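PDB 3IPJ: PTS system, IIabc component, which probably takes part in phosphoenolpyruvate-dependent sugar uptake, this chain being the EIIB domain thought to relay a phosphoryl group from EIIA to the sugar. Local coordinates for residues K5-A10 against Y76-K81; N11-I16 against K45-V50; S24-A29 against T86-E91; T30-M35 against Y63-G68. All coordinates share one frame; numbering follows the deposited sequence.

How the contacts relate
Four contacts in one small EIIB domain illustrate how chemistry follows position. Contacts 1 and 2 share helix 5-17, whose two halves lean on helix 71-79 and on helix 44-48; both are partly buried, but contact 1 mixes polar bonds with a little apolar packing, whereas contact 2 rests on isoleucine, leucine and valine. Contact 4 lies nearest the middle of the chain, joining the two inner strands of the sheet, with an apolar face under the helices and arginines on the other face. Contact 3 fixes the C-terminal tail to strand 22-27, one of the two outer strands, which probable backbone bonds, Arg33 N to Thr26 O and Met35 N to Ser24 O, join to strand 31-36 of contact 4.

Contact 1: K5-A10 against Y76-K81; sequences KYNKIA and YAEVEK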
# COMPACT_ATOMS: atom_id res chain seq x y z
N LYS A 5 -1.34 8.78 -12.09
CA LYS A 5 -0.93 9.31 -10.81
C LYS A 5 -0.87 8.23 -9.76
O LYS A 5 0.08 8.18 -8.99
CB LYS A 5 -1.93 10.43 -10.38
CG LYS A 5 -1.70 11.01 -8.95
CD LYS A 5 -2.79 12.05 -8.63
CE LYS A 5 -2.90 12.43 -7.11
NZ LYS A 5 -1.79 13.43 -6.74
N TYR A 6 -1.89 7.37 -9.77
CA TYR A 6 -2.08 6.40 -8.66
C TYR A 6 -1.25 5.15 -8.79
O TYR A 6 -0.85 4.51 -7.79
CB TYR A 6 -3.56 6.04 -8.45
CG TYR A 6 -4.31 7.31 -8.15
CD1 TYR A 6 -4.18 7.99 -6.92
CD2 TYR A 6 -5.12 7.89 -9.14
CE1 TYR A 6 -4.84 9.16 -6.70
CE2 TYR A 6 -5.78 9.07 -8.91
CZ TYR A 6 -5.64 9.69 -7.70
OH TYR A 6 -6.27 10.88 -7.55
N ASN A 7 -0.99 4.79 -10.04
CA ASN A 7 -0.08 3.69 -10.33
C ASN A 7 1.39 4.06 -10.06
O ASN A 7 2.14 3.20 -9.60
CB ASN A 7 -0.33 3.20 -11.74
CG ASN A 7 0.44 1.97 -12.07
OD1 ASN A 7 1.47 2.07 -12.74
ND2 ASN A 7 -0.03 0.78 -11.60
N LYS A 8 1.79 5.33 -10.27
CA LYS A 8 3.16 5.81 -9.89
C LYS A 8 3.39 5.75 -8.36
O LYS A 8 4.37 5.21 -7.90
CB LYS A 8 3.42 7.24 -10.37
CG LYS A 8 3.28 7.40 -11.85
CD LYS A 8 3.35 8.86 -12.28
CE LYS A 8 4.48 9.58 -11.60
NZ LYS A 8 5.78 9.40 -12.35
N ILE A 9 2.46 6.31 -7.59
CA ILE A 9 2.50 6.13 -6.14
C ILE A 9 2.58 4.63 -5.75
O ILE A 9 3.44 4.24 -4.98
CB ILE A 9 1.25 6.81 -5.46
CG1 ILE A 9 1.22 8.35 -5.79
CG2 ILE A 9 1.19 6.48 -3.93
CD1 ILE A 9 -0.15 9.09 -5.55
N ALA A 10 1.70 3.78 -6.27
CA ALA A 10 1.73 2.35 -5.93
C ALA A 10 3.10 1.82 -6.22
O ALA A 10 3.68 1.09 -5.40
CB ALA A 10 0.72 1.57 -6.75
N TYR A 76 -5.05 1.54 -4.06
CA TYR A 76 -5.26 0.12 -3.83
C TYR A 76 -5.58 -0.60 -5.18
O TYR A 76 -5.08 -1.69 -5.45
CB TYR A 76 -6.34 -0.04 -2.76
CG TYR A 76 -6.48 -1.45 -2.37
CD1 TYR A 76 -5.49 -2.08 -1.61
CD2 TYR A 76 -7.60 -2.20 -2.75
CE1 TYR A 76 -5.61 -3.45 -1.24
CE2 TYR A 76 -7.70 -3.56 -2.37
CZ TYR A 76 -6.69 -4.14 -1.62
OH TYR A 76 -6.77 -5.41 -1.28
N ALA A 77 -6.43 0.01 -6.01
CA ALA A 77 -6.83 -0.56 -7.30
C ALA A 77 -5.62 -0.78 -8.28
O ALA A 77 -5.60 -1.73 -9.12
CB ALA A 77 -7.93 0.33 -7.93
N GLU A 78 -4.60 0.07 -8.17
CA GLU A 78 -3.38 -0.14 -8.92
C GLU A 78 -2.63 -1.34 -8.34
O GLU A 78 -2.28 -2.24 -9.06
CB GLU A 78 -2.54 1.13 -8.88
CG GLU A 78 -3.28 2.26 -9.53
CD GLU A 78 -3.70 1.95 -10.98
OE1 GLU A 78 -3.07 1.08 -11.65
OE2 GLU A 78 -4.64 2.64 -11.48
N VAL A 79 -2.41 -1.37 -7.02
CA VAL A 79 -1.69 -2.50 -6.41
C VAL A 79 -2.37 -3.85 -6.71
O VAL A 79 -1.69 -4.88 -6.93
CB VAL A 79 -1.63 -2.36 -4.88
CG1 VAL A 79 -1.18 -3.69 -4.25
CG2 VAL A 79 -0.79 -1.08 -4.43
N GLU A 80 -3.71 -3.84 -6.73
CA GLU A 80 -4.52 -5.02 -7.06
C GLU A 80 -4.16 -5.73 -8.39
O GLU A 80 -4.47 -6.91 -8.56
CB GLU A 80 -6.02 -4.68 -7.11
CG GLU A 80 -6.81 -4.77 -5.79
CD GLU A 80 -8.32 -4.32 -5.86
OE1 GLU A 80 -8.66 -3.24 -6.44
OE2 GLU A 80 -9.15 -5.06 -5.25
N LYS A 81 -3.55 -5.04 -9.36
CA LYS A 81 -3.20 -5.69 -10.63
C LYS A 81 -1.76 -6.23 -10.57
O LYS A 81 -1.35 -7.06 -11.38
CB LYS A 81 -3.37 -4.73 -11.82
CG LYS A 81 -4.63 -3.89 -11.83
CD LYS A 81 -4.42 -2.65 -12.72
CE LYS A 81 -5.62 -1.66 -12.76
NZ LYS A 81 -5.30 -0.44 -13.64
O HOH W 1 -3.23 5.62 -11.57
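Glu78 lays its side chain against the first turns of helix 5-17, where Tyr6, Asn7 and Ala10 receive it. The chain is bent: CG stands opposite the carbonyl carbon (chi1 -62°) and chi2 (-56°) folds it, so that CB and CG lie on the backbone of helix 5-17. Glu78 CG comes 3.6 Å from Tyr6 C and about as near to the backbone of Asn7. Asn7 answers from across, its CG swung opposite the backbone N (chi1 -173°), which carries the amide toward the second helix. The two side chains cross almost perpendicularly, with amide and carboxylate planes steeply turned against each other, and Asn7 ND2 gives Glu78 OE1 a weak, bent hydrogen bond of 3.1 Å. Lys81 NZ forms a salt bridge to the same Glu78 OE1, with a weak hydrogen bond of 3.4 Å. A water accepts from Asn7 N at 2.8 Å and donates weakly to Glu78 OE2 at 3.3 Å, so both carboxylate oxygens are engaged. One turn further along, Ala10 CB packs on Val79 CG2 at 3.8 Å and lies about as close to Glu78 CB. Ala10 also touches Met82, while Val79 rests on Ile25 of strand 22-27; the side chain of Tyr6 leads away from the contact and touches Ile71, Lys74 and Val75. The chemistry is therefore graded: apolar methyls pack on the side toward the sheet, and several weak polar links share one carboxylate at the outer edge, where Lys81 would be expected to favour its negative charge.

Contact 2: N11-I16 against K45-V50; sequences NELIKI and KKVEKV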
# COMPACT_ATOMS: atom_id res chain seq x y z
N ASN A 11 3.63 2.11 -7.39
CA ASN A 11 4.97 1.58 -7.72
C ASN A 11 6.09 2.09 -6.84
O ASN A 11 7.00 1.32 -6.47
CB ASN A 11 5.29 1.72 -9.22
CG ASN A 11 4.74 0.55 -10.01
OD1 ASN A 11 3.71 0.68 -10.61
ND2 ASN A 11 5.39 -0.64 -9.93
N GLU A 12 6.03 3.39 -6.51
CA GLU A 12 7.06 3.96 -5.63
C GLU A 12 6.95 3.28 -4.29
O GLU A 12 7.98 2.91 -3.69
CB GLU A 12 6.94 5.46 -5.49
CG GLU A 12 7.44 6.12 -6.78
CD GLU A 12 7.32 7.68 -6.90
OE1 GLU A 12 7.42 8.37 -5.84
OE2 GLU A 12 7.18 8.22 -8.08
N LEU A 13 5.72 3.12 -3.79
CA LEU A 13 5.52 2.47 -2.49
C LEU A 13 6.08 1.04 -2.50
O LEU A 13 6.87 0.69 -1.58
CB LEU A 13 4.03 2.52 -2.08
CG LEU A 13 3.60 3.93 -1.69
CD1 LEU A 13 2.07 3.96 -1.34
CD2 LEU A 13 4.48 4.57 -0.61
N ILE A 14 5.72 0.23 -3.51
CA ILE A 14 6.21 -1.17 -3.59
C ILE A 14 7.75 -1.15 -3.63
O ILE A 14 8.41 -1.98 -2.95
CB ILE A 14 5.70 -1.97 -4.86
CG1 ILE A 14 4.18 -1.95 -5.06
CG2 ILE A 14 6.13 -3.41 -4.78
CD1 ILE A 14 3.43 -2.06 -3.86
N LYS A 15 8.33 -0.24 -4.44
CA LYS A 15 9.74 -0.17 -4.55
C LYS A 15 10.47 0.16 -3.22
O LYS A 15 11.53 -0.39 -2.92
CB LYS A 15 10.13 0.85 -5.57
CG LYS A 15 11.63 0.84 -5.82
CD LYS A 15 12.01 1.93 -6.86
CE LYS A 15 11.40 3.29 -6.43
NZ LYS A 15 10.92 4.25 -7.51
N ILE A 16 9.91 1.07 -2.44
CA ILE A 16 10.55 1.38 -1.19
C ILE A 16 10.38 0.28 -0.11
O ILE A 16 11.30 0.02 0.67
CB ILE A 16 10.00 2.72 -0.70
CG1 ILE A 16 10.29 3.81 -1.74
CG2 ILE A 16 10.61 3.11 0.61
CD1 ILE A 16 9.37 5.04 -1.53
N LYS A 45 11.42 7.62 5.68
CA LYS A 45 11.56 8.99 5.17
C LYS A 45 11.30 9.05 3.67
O LYS A 45 10.79 10.05 3.17
CB LYS A 45 12.96 9.56 5.46
CG LYS A 45 13.27 9.64 6.95
CD LYS A 45 12.08 10.15 7.86
CE LYS A 45 11.96 11.68 7.76
NZ LYS A 45 10.97 12.21 8.73
N LYS A 46 11.69 7.98 2.96
CA LYS A 46 11.44 7.92 1.53
C LYS A 46 9.98 7.65 1.27
O LYS A 46 9.42 8.16 0.29
CB LYS A 46 12.25 6.82 0.84
CG LYS A 46 13.46 7.26 0.14
CD LYS A 46 14.37 6.05 0.04
CE LYS A 46 15.68 6.32 -0.75
NZ LYS A 46 16.53 5.09 -1.02
N VAL A 47 9.35 6.81 2.11
CA VAL A 47 7.93 6.64 1.96
C VAL A 47 7.16 7.93 2.15
O VAL A 47 6.27 8.24 1.38
CB VAL A 47 7.36 5.56 2.90
CG1 VAL A 47 5.86 5.44 2.63
CG2 VAL A 47 8.08 4.18 2.65
N GLU A 48 7.53 8.72 3.14
CA GLU A 48 6.81 9.92 3.48
C GLU A 48 6.87 10.94 2.35
O GLU A 48 5.99 11.79 2.24
CB GLU A 48 7.51 10.55 4.66
CG GLU A 48 7.26 9.87 5.96
CD GLU A 48 7.90 10.65 7.14
OE1 GLU A 48 8.94 11.36 6.88
OE2 GLU A 48 7.37 10.59 8.31
N LYS A 49 7.92 10.89 1.54
CA LYS A 49 8.15 11.82 0.40
C LYS A 49 7.32 11.46 -0.84
O LYS A 49 7.27 12.28 -1.78
CB LYS A 49 9.63 11.85 0.02
CG LYS A 49 10.45 12.61 1.07
CD LYS A 49 11.92 12.35 0.94
CE LYS A 49 12.62 13.32 1.84
NZ LYS A 49 13.11 14.49 1.08
N VAL A 50 6.69 10.25 -0.88
CA VAL A 50 5.85 9.87 -2.01
C VAL A 50 4.58 10.78 -2.11
O VAL A 50 3.99 11.16 -1.07
CB VAL A 50 5.51 8.39 -1.90
CG1 VAL A 50 4.59 7.96 -3.06
CG2 VAL A 50 6.85 7.56 -1.85
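Glu12, Leu13 and Ile16 are the residues of helix 5-17 that meet helix 44-48 and the turn after it. Glu12 comes first, its extended side chain running antiparallel to that of Val50 alongside it, so that OE1 ends 4.0 Å from Val50 CG1 without a polar partner across this contact. Leu13 follows on the side facing the sheet. Its CD2 branch crosses Val47 at roughly a right angle and approaches Val47 CG1 to 3.6 Å, while reaching Val50 CG2 at 4.0 Å; one methyl thus bridges both valines. Three residues on, Ile16 divides its branches between different partners. CG1 is turned opposite the carbonyl carbon (chi1 -60°), which sends CD1 toward Val50 CG2, the two side chains meeting tip to tip at 3.6 Å. The same CD1 lies 3.6 Å from the carbonyl oxygen Lys46 O. The shorter branch presses on the helix itself: Ile16 CG2 stands 3.4 Å from Val47 CG2, tighter than methyl groups usually sit, and beside Lys46 CB, whose amine end runs away from the contact. Val47 also touches Val56 of strand 55-59, and the other methyl of Leu13 reaches Leu32 and Ile65 in the sheet. Such packing of aliphatic side chains between two helices on one face of an antiparallel sheet is typical of the open-faced alpha/beta sandwich of glucose-family EIIB domains.

Contact 3: S24-A29 against T86-E91; sequences SITHCA and TLSKKE
A single beta bridge, Ile25 with Thr86, ties an otherwise irregular tail to strand 22-27, one of the two outer strands of the sheet, and one carbonyl does most of the joining. Ile25 O receives Leu87 N at 2.7 Å, a short bond in which the donor lies almost on the extension of the carbonyl bond although the angle at its hydrogen is only 133°. Thr86 CA adds a CA-H...O contact to Ile25 O at 3.2 Å. Beside the bridge, the side chains of Ile25 and Thr86 pass at a slant, and Ile25 CD1 meets Thr86 CG2 at 3.6 Å. The methyl gets there because Thr86 CG2 stands opposite the carbonyl carbon, leaving OG1 wedged between the backbone N and that carbon (chi1 54°). Next along the tail, Ser88 turns its CB to Thr26 OG1, 3.4 Å away, and its hydroxyl approaches the His27 ring obliquely. The predicted phosphocysteine, Cys28, follows directly after His27, but this tail stays clear of it. On one side, Tyr76 and Val79 of helix 71-79 back the seam, Tyr76 touching Thr86, Ser88 and the His27 ring; on the other edge of strand 22-27, Ser24 and Thr26 bond through their backbones to Met35 and Arg33 of strand 31-36.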
# COMPACT_ATOMS: atom_id res chain seq x y z
N SER A 24 1.00 -9.33 2.62
CA SER A 24 -0.32 -9.08 2.06
C SER A 24 -0.65 -7.61 2.29
O SER A 24 0.07 -6.93 3.02
CB SER A 24 -1.36 -10.00 2.75
OG SER A 24 -1.37 -9.79 4.16
N ILE A 25 -1.72 -7.12 1.63
CA ILE A 25 -2.05 -5.74 1.57
C ILE A 25 -3.53 -5.64 1.64
O ILE A 25 -4.21 -6.42 1.01
CB ILE A 25 -1.70 -5.14 0.16
CG1 ILE A 25 -0.29 -5.56 -0.28
CG2 ILE A 25 -1.91 -3.60 0.17
CD1 ILE A 25 -0.07 -5.68 -1.82
N THR A 26 -4.05 -4.67 2.42
CA THR A 26 -5.46 -4.25 2.38
C THR A 26 -5.50 -2.75 2.62
O THR A 26 -4.46 -2.07 2.52
CB THR A 26 -6.32 -4.97 3.41
OG1 THR A 26 -7.72 -4.75 3.08
CG2 THR A 26 -5.93 -4.53 4.87
N HIS A 27 -6.66 -2.23 2.97
CA HIS A 27 -6.77 -0.81 3.21
C HIS A 27 -7.93 -0.50 4.11
O HIS A 27 -8.79 -1.33 4.30
CB HIS A 27 -6.86 -0.02 1.85
CG HIS A 27 -8.23 -0.05 1.22
ND1 HIS A 27 -8.61 -1.02 0.31
CD2 HIS A 27 -9.30 0.74 1.41
CE1 HIS A 27 -9.86 -0.81 -0.05
NE2 HIS A 27 -10.31 0.25 0.61
N CYS A 28 -7.96 0.68 4.71
CA CYS A 28 -9.19 1.15 5.38
C CYS A 28 -9.63 2.41 4.62
O CYS A 28 -9.29 2.60 3.43
CB CYS A 28 -9.02 1.41 6.90
SG CYS A 28 -7.78 2.72 7.30
N ALA A 29 -10.37 3.30 5.29
CA ALA A 29 -10.92 4.44 4.59
C ALA A 29 -9.83 5.40 4.25
O ALA A 29 -10.01 6.19 3.32
CB ALA A 29 -12.04 5.13 5.46
N THR A 86 -3.34 -9.18 -2.20
CA THR A 86 -4.21 -8.11 -1.73
C THR A 86 -5.43 -8.78 -1.14
O THR A 86 -5.88 -9.84 -1.58
CB THR A 86 -4.56 -7.09 -2.87
OG1 THR A 86 -5.11 -7.78 -4.03
CG2 THR A 86 -3.29 -6.23 -3.27
N LEU A 87 -5.98 -8.20 -0.10
CA LEU A 87 -6.90 -9.04 0.58
C LEU A 87 -8.28 -8.45 0.56
O LEU A 87 -9.23 -9.22 0.40
CB LEU A 87 -6.39 -9.36 1.99
CG LEU A 87 -5.06 -10.16 1.90
CD1 LEU A 87 -4.44 -10.38 3.26
CD2 LEU A 87 -5.31 -11.49 1.19
N SER A 88 -8.38 -7.11 0.68
CA SER A 88 -9.65 -6.35 0.57
C SER A 88 -10.66 -7.10 -0.34
O SER A 88 -11.72 -7.53 0.16
CB SER A 88 -9.42 -4.88 0.14
OG SER A 88 -10.64 -4.16 -0.11
N LYS A 89 -10.34 -7.28 -1.63
CA LYS A 89 -11.15 -8.12 -2.54
C LYS A 89 -11.18 -9.57 -2.07
O LYS A 89 -10.39 -10.40 -2.58
CB LYS A 89 -10.62 -8.06 -3.99
CG LYS A 89 -11.39 -8.86 -5.04
CD LYS A 89 -10.90 -8.43 -6.45
CE LYS A 89 -10.91 -9.60 -7.47
NZ LYS A 89 -10.25 -9.12 -8.75
N LYS A 90 -12.10 -9.85 -1.12
CA LYS A 90 -12.31 -11.19 -0.58
C LYS A 90 -12.65 -12.10 -1.72
O LYS A 90 -13.25 -11.68 -2.73
CB LYS A 90 -13.46 -11.24 0.44
CG LYS A 90 -13.13 -10.71 1.85
CD LYS A 90 -11.93 -11.45 2.49
CE LYS A 90 -11.51 -10.74 3.76
NZ LYS A 90 -11.34 -9.25 3.56
N GLU A 91 -12.25 -13.36 -1.60
CA GLU A 91 -12.39 -14.31 -2.70
C GLU A 91 -13.76 -14.97 -2.76
O GLU A 91 -14.41 -15.19 -1.74
CB GLU A 91 -11.30 -15.39 -2.60
CG GLU A 91 -10.58 -15.66 -3.91
CD GLU A 91 -9.45 -16.66 -3.76
OE1 GLU A 91 -8.56 -16.42 -2.91
OE2 GLU A 91 -9.44 -17.67 -4.49

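Contact 4: T30-M35 against Y63-G68; sequences TRLRVM and YQIILG
Arg31 and Gln64 meet on one face of an antiparallel strand pair, the centre of the four-stranded sheet of this EIIB domain. Arg31 NH1 donates to Gln64 OE1 at 2.7 Å, with the oxygen lying in the guanidinium plane. Arg33 runs beside Gln64 with its tip at the same end, and turns a face of its guanidinium to the amide; Arg33 NH1 and Gln64 NE2, 3.4 Å apart, are both donors and form no bond. The long extension of Arg31 from CG to NE also lays it beside Ile66. On the other face Leu32, Val34 and Ile65 gather, Val34 CG2 touching Ile65 CD1 at 3.8 Å; Leu32 touches Val75 and Tyr76 of helix 71-79, and Leu67, just beyond the strand, packs on Leu32, Val72 and Val75. Tyr63 leads away to bond Asp44 through its hydroxyl. Between the two faces, the hydrogen-bonded pairs Leu32 with Ile65 and Val34 with Tyr63 set the register, and the N-to-C directions of strands 31-35 and 63-66 make 163°. Farther out, Arg33 touches Cys28, the predicted phosphocysteine, consistent with a basic surface beside the phosphorylation site. Where the pair ends, Thr30 O accepts two donors: Leu67 N at 2.9 Å, and Gly68 N at 3.0 Å on a lone pair in the carbonyl plane.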
# COMPACT_ATOMS: atom_id res chain seq x y z
N THR A 30 -8.72 5.38 5.00
CA THR A 30 -7.70 6.44 4.77
C THR A 30 -6.31 5.85 4.64
O THR A 30 -5.40 6.56 4.21
CB THR A 30 -7.72 7.47 5.90
OG1 THR A 30 -7.52 6.78 7.15
CG2 THR A 30 -9.10 8.10 5.94
N ARG A 31 -6.12 4.57 5.02
CA ARG A 31 -4.77 4.01 5.00
C ARG A 31 -4.60 2.74 4.14
O ARG A 31 -5.44 1.85 4.12
CB ARG A 31 -4.24 3.75 6.44
CG ARG A 31 -4.52 4.85 7.40
CD ARG A 31 -4.01 4.44 8.77
NE ARG A 31 -4.12 5.59 9.69
CZ ARG A 31 -3.58 5.62 10.93
NH1 ARG A 31 -2.90 4.55 11.40
NH2 ARG A 31 -3.73 6.70 11.70
N LEU A 32 -3.49 2.67 3.44
CA LEU A 32 -2.99 1.45 2.79
C LEU A 32 -2.25 0.68 3.90
O LEU A 32 -1.32 1.20 4.51
CB LEU A 32 -2.08 1.90 1.62
CG LEU A 32 -1.75 0.81 0.63
CD1 LEU A 32 -3.02 0.36 -0.18
CD2 LEU A 32 -0.62 1.31 -0.31
N ARG A 33 -2.65 -0.55 4.16
CA ARG A 33 -2.11 -1.30 5.26
C ARG A 33 -1.35 -2.51 4.72
O ARG A 33 -1.95 -3.42 4.16
CB ARG A 33 -3.25 -1.69 6.18
CG ARG A 33 -3.78 -0.53 7.01
CD ARG A 33 -5.17 -0.88 7.53
NE ARG A 33 -5.71 0.19 8.36
CZ ARG A 33 -5.53 0.28 9.68
NH1 ARG A 33 -4.82 -0.69 10.30
NH2 ARG A 33 -6.05 1.31 10.38
N VAL A 34 -0.03 -2.50 4.88
CA VAL A 34 0.84 -3.53 4.29
C VAL A 34 1.46 -4.40 5.39
O VAL A 34 2.23 -3.87 6.22
CB VAL A 34 2.01 -2.88 3.53
CG1 VAL A 34 2.77 -3.93 2.72
CG2 VAL A 34 1.46 -1.79 2.65
N MET A 35 1.13 -5.71 5.43
CA MET A 35 1.75 -6.64 6.38
C MET A 35 3.12 -6.93 5.74
O MET A 35 3.17 -7.41 4.59
CB MET A 35 0.95 -7.93 6.51
CG MET A 35 -0.44 -7.65 7.07
SD MET A 35 -0.40 -7.29 8.86
CE MET A 35 -1.06 -8.81 9.45
N TYR A 63 2.57 -2.05 8.27
CA TYR A 63 3.14 -0.79 7.78
C TYR A 63 2.00 0.06 7.11
O TYR A 63 1.48 -0.32 6.08
CB TYR A 63 4.24 -1.12 6.77
CG TYR A 63 5.18 0.04 6.54
CD1 TYR A 63 6.22 0.27 7.41
CD2 TYR A 63 4.98 0.94 5.48
CE1 TYR A 63 7.09 1.32 7.23
CE2 TYR A 63 5.81 2.02 5.27
CZ TYR A 63 6.88 2.21 6.14
OH TYR A 63 7.76 3.24 5.96
N GLN A 64 1.61 1.19 7.72
CA GLN A 64 0.40 1.88 7.34
C GLN A 64 0.82 3.19 6.64
O GLN A 64 1.65 3.95 7.18
CB GLN A 64 -0.46 2.13 8.56
CG GLN A 64 -0.68 0.83 9.30
CD GLN A 64 -1.60 1.00 10.52
OE1 GLN A 64 -2.21 2.06 10.70
NE2 GLN A 64 -1.70 -0.04 11.37
N ILE A 65 0.29 3.42 5.44
CA ILE A 65 0.61 4.61 4.70
C ILE A 65 -0.66 5.40 4.61
O ILE A 65 -1.64 4.92 4.02
CB ILE A 65 1.03 4.25 3.30
CG1 ILE A 65 2.28 3.34 3.40
CG2 ILE A 65 1.22 5.49 2.44
CD1 ILE A 65 1.98 1.92 3.13
N ILE A 66 -0.67 6.59 5.21
CA ILE A 66 -1.90 7.39 5.22
C ILE A 66 -2.00 8.13 3.88
O ILE A 66 -1.14 8.95 3.55
CB ILE A 66 -1.95 8.43 6.33
CG1 ILE A 66 -1.49 7.84 7.68
CG2 ILE A 66 -3.38 9.01 6.39
CD1 ILE A 66 -1.33 8.92 8.81
N LEU A 67 -3.05 7.82 3.10
CA LEU A 67 -3.27 8.45 1.79
C LEU A 67 -4.53 9.35 1.78
O LEU A 67 -4.64 10.25 0.92
CB LEU A 67 -3.37 7.34 0.72
CG LEU A 67 -2.03 6.69 0.43
CD1 LEU A 67 -2.27 5.43 -0.29
CD2 LEU A 67 -1.18 7.60 -0.47
N GLY A 68 -5.46 9.14 2.71
CA GLY A 68 -6.67 9.95 2.73
C GLY A 68 -7.78 9.22 1.99
O GLY A 68 -7.55 8.27 1.20